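Local coordinates for protein epoxide hydrolase (Aspergillus niger, PDB 3G02) that probably hydrolyses epoxides to vicinal diols, as an enzyme of the alpha/beta hydrolase fold whose present form was evolved for enantioselectivity, at residues Ala211-Phe216 against Gly342-Pro347. The protein carries 9 engineered substitutions. Residues are numbered along the deposited sequence; the frame is centred on the assembly and turned at random.
Engineered in segment 211-216: Phe-216 (natural residue Leu).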
loop_
_atom_site.group_PDB
_atom_site.type_symbol
_atom_site.label_atom_id
_atom_site.label_comp_id
_atom_site.label_asym_id
_atom_site.label_seq_id
_atom_site.Cartn_x
_atom_site.Cartn_y
_atom_site.Cartn_z
ATOM N N ALA A 211 -21.248 15.955 24.930
ATOM C CA ALA A 211 -21.553 16.424 23.581
ATOM C C ALA A 211 -20.387 16.131 22.645
ATOM O O ALA A 211 -19.241 16.018 23.090
ATOM C CB ALA A 211 -21.869 17.925 23.586
ATOM N N VAL A 212 -20.697 16.002 21.358
ATOM C CA VAL A 212 -19.688 15.686 20.344
ATOM C C VAL A 212 -19.826 16.604 19.130
ATOM O O VAL A 212 -20.904 16.719 18.549
ATOM C CB VAL A 212 -19.780 14.201 19.881
ATOM C CG1 VAL A 212 -18.685 13.874 18.873
ATOM C CG2 VAL A 212 -19.666 13.257 21.065
ATOM N N HIS A 213 -18.723 17.254 18.758
ATOM C CA HIS A 213 -18.644 17.996 17.506
ATOM C C HIS A 213 -17.635 17.312 16.588
ATOM O O HIS A 213 -16.503 17.036 17.000
ATOM C CB HIS A 213 -18.235 19.452 17.736
ATOM C CG HIS A 213 -18.040 20.223 16.469
ATOM N ND1 HIS A 213 -16.864 20.184 15.747
ATOM C CD2 HIS A 213 -18.871 21.045 15.787
ATOM C CE1 HIS A 213 -16.981 20.948 14.677
ATOM N NE2 HIS A 213 -18.190 21.483 14.677
ATOM N N LEU A 214 -18.056 17.048 15.353
ATOM C CA LEU A 214 -17.200 16.399 14.353
ATOM C C LEU A 214 -17.047 17.243 13.096
ATOM O O LEU A 214 -17.949 17.992 12.727
ATOM C CB LEU A 214 -17.773 15.035 13.959
ATOM C CG LEU A 214 -18.098 14.009 15.047
ATOM C CD1 LEU A 214 -18.645 12.740 14.401
ATOM C CD2 LEU A 214 -16.884 13.701 15.909
ATOM N N ASN A 215 -15.898 17.115 12.433
ATOM C CA ASN A 215 -15.738 17.666 11.085
ATOM C C ASN A 215 -15.471 16.575 10.045
ATOM O O ASN A 215 -14.984 16.852 8.945
ATOM C CB ASN A 215 -14.668 18.766 11.033
ATOM C CG ASN A 215 -13.288 18.262 11.405
ATOM O OD1 ASN A 215 -12.471 17.952 10.536
ATOM N ND2 ASN A 215 -13.020 18.180 12.696
ATOM N N PHE A 216 -15.812 15.338 10.402
ATOM C CA PHE A 216 -15.595 14.183 9.544
ATOM C C PHE A 216 -16.544 13.075 9.966
ATOM O O PHE A 216 -16.701 12.821 11.159
ATOM C CB PHE A 216 -14.144 13.710 9.695
ATOM C CG PHE A 216 -13.749 12.613 8.743
ATOM C CD1 PHE A 216 -13.189 12.920 7.505
ATOM C CD2 PHE A 216 -13.906 11.275 9.095
ATOM C CE1 PHE A 216 -12.809 11.904 6.623
ATOM C CE2 PHE A 216 -13.536 10.258 8.216
ATOM C CZ PHE A 216 -12.980 10.576 6.983
ATOM N N GLY A 342 -22.863 17.910 16.829
ATOM C CA GLY A 342 -22.620 19.008 15.902
ATOM C C GLY A 342 -21.673 18.595 14.799
ATOM O O GLY A 342 -20.848 17.695 14.985
ATOM N N PHE A 343 -21.803 19.240 13.643
ATOM C CA PHE A 343 -20.968 18.918 12.496
ATOM C C PHE A 343 -20.519 20.150 11.724
ATOM O O PHE A 343 -21.308 21.067 11.482
ATOM C CB PHE A 343 -21.687 17.945 11.560
ATOM C CG PHE A 343 -20.758 17.208 10.638
ATOM C CD1 PHE A 343 -20.156 16.017 11.046
ATOM C CD2 PHE A 343 -20.468 17.708 9.371
ATOM C CE1 PHE A 343 -19.287 15.337 10.201
ATOM C CE2 PHE A 343 -19.594 17.035 8.525
ATOM C CZ PHE A 343 -19.010 15.846 8.944
ATOM N N SER A 344 -19.240 20.156 11.347
ATOM C CA SER A 344 -18.687 21.162 10.443
ATOM C C SER A 344 -18.281 20.500 9.132
ATOM O O SER A 344 -17.419 19.614 9.111
ATOM C CB SER A 344 -17.487 21.868 11.071
ATOM O OG SER A 344 -17.881 22.679 12.160
ATOM N N PHE A 345 -18.914 20.944 8.050
ATOM C CA PHE A 345 -18.752 20.362 6.725
ATOM C C PHE A 345 -17.779 21.194 5.907
ATOM O O PHE A 345 -17.988 22.393 5.710
ATOM C CB PHE A 345 -20.118 20.298 6.021
ATOM C CG PHE A 345 -20.074 19.731 4.628
ATOM C CD1 PHE A 345 -20.422 18.400 4.392
ATOM C CD2 PHE A 345 -19.715 20.532 3.544
ATOM C CE1 PHE A 345 -20.399 17.874 3.101
ATOM C CE2 PHE A 345 -19.682 20.012 2.248
ATOM C CZ PHE A 345 -20.026 18.680 2.028
ATOM N N PHE A 346 -16.716 20.547 5.439
ATOM C CA PHE A 346 -15.769 21.155 4.510
ATOM C C PHE A 346 -15.813 20.386 3.189
ATOM O O PHE A 346 -15.752 19.155 3.188
ATOM C CB PHE A 346 -14.366 21.187 5.123
ATOM C CG PHE A 346 -14.276 22.039 6.355
ATOM C CD1 PHE A 346 -14.047 23.411 6.252
ATOM C CD2 PHE A 346 -14.450 21.485 7.622
ATOM C CE1 PHE A 346 -13.976 24.209 7.384
ATOM C CE2 PHE A 346 -14.378 22.280 8.765
ATOM C CZ PHE A 346 -14.139 23.644 8.644
ATOM N N PRO A 347 -15.947 21.107 2.060
ATOM C CA PRO A 347 -16.339 20.470 0.798
ATOM C C PRO A 347 -15.273 19.581 0.167
ATOM O O PRO A 347 -15.617 18.647 -0.563
ATOM C CB PRO A 347 -16.644 21.663 -0.115
ATOM C CG PRO A 347 -15.801 22.758 0.409
ATOM C CD PRO A 347 -15.737 22.557 1.901
HETATM O O HOH W 1 -15.902 17.993 6.738
#
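His-213 and Leu-214 meet Gly-342 and Phe-343 as parallel neighbours in the central sheet of the alpha/beta hydrolase fold, a worked example of strands held tightly along the sheet that part where they run out toward the predicted active site. The short segments 211-214 and 342-345 lie almost parallel, at 7°. Three backbone hydrogen bonds join them: Gly-342 N to Val-212 O, Leu-214 N to Gly-342 O (2.9 Å) and Ser-344 N to Leu-214 O. Leu-214 O also takes a CA-H contact from Phe-343 CA at 3.2 Å.

Each sheet face adds its own packing. On the face of His-213, a chi1 of 176° sets the imidazole anti to the backbone N and brings it beside Gly-342, where no side chain stands in the way and His-213 CD2 comes within 3.9 Å of Gly-342 C. His-213 NE2 then donates to Ser-344 OG at 2.8 Å, with the oxygen almost in the ring plane but the bond bent to 133° at the hydrogen. Gln-190 OE1 bonds ND1, so both nitrogens of this buried imidazole have a partner, and Asp-388 in turn bonds Ser-344 OG, a second-shell group that helps position the hydroxyl. On the other face, Phe-343 turns a ring face to Leu-214 O, and its CD1 touches Leu-214 CB at 3.9 Å.

From Asn-215 onward the backbone hydrogen bonding between the strands gives way to a water bridge. The engineered Phe-216 points away from segment 342-347, its ring meeting that of His-375, a predicted catalytic residue, while Phe-346 brings only a ring edge, CE2, to Asn-215 CB. Here a water bridges the diverging backbones, donating to Asn-215 O at 2.6 Å and accepting from Phe-346 N at 3.0 Å.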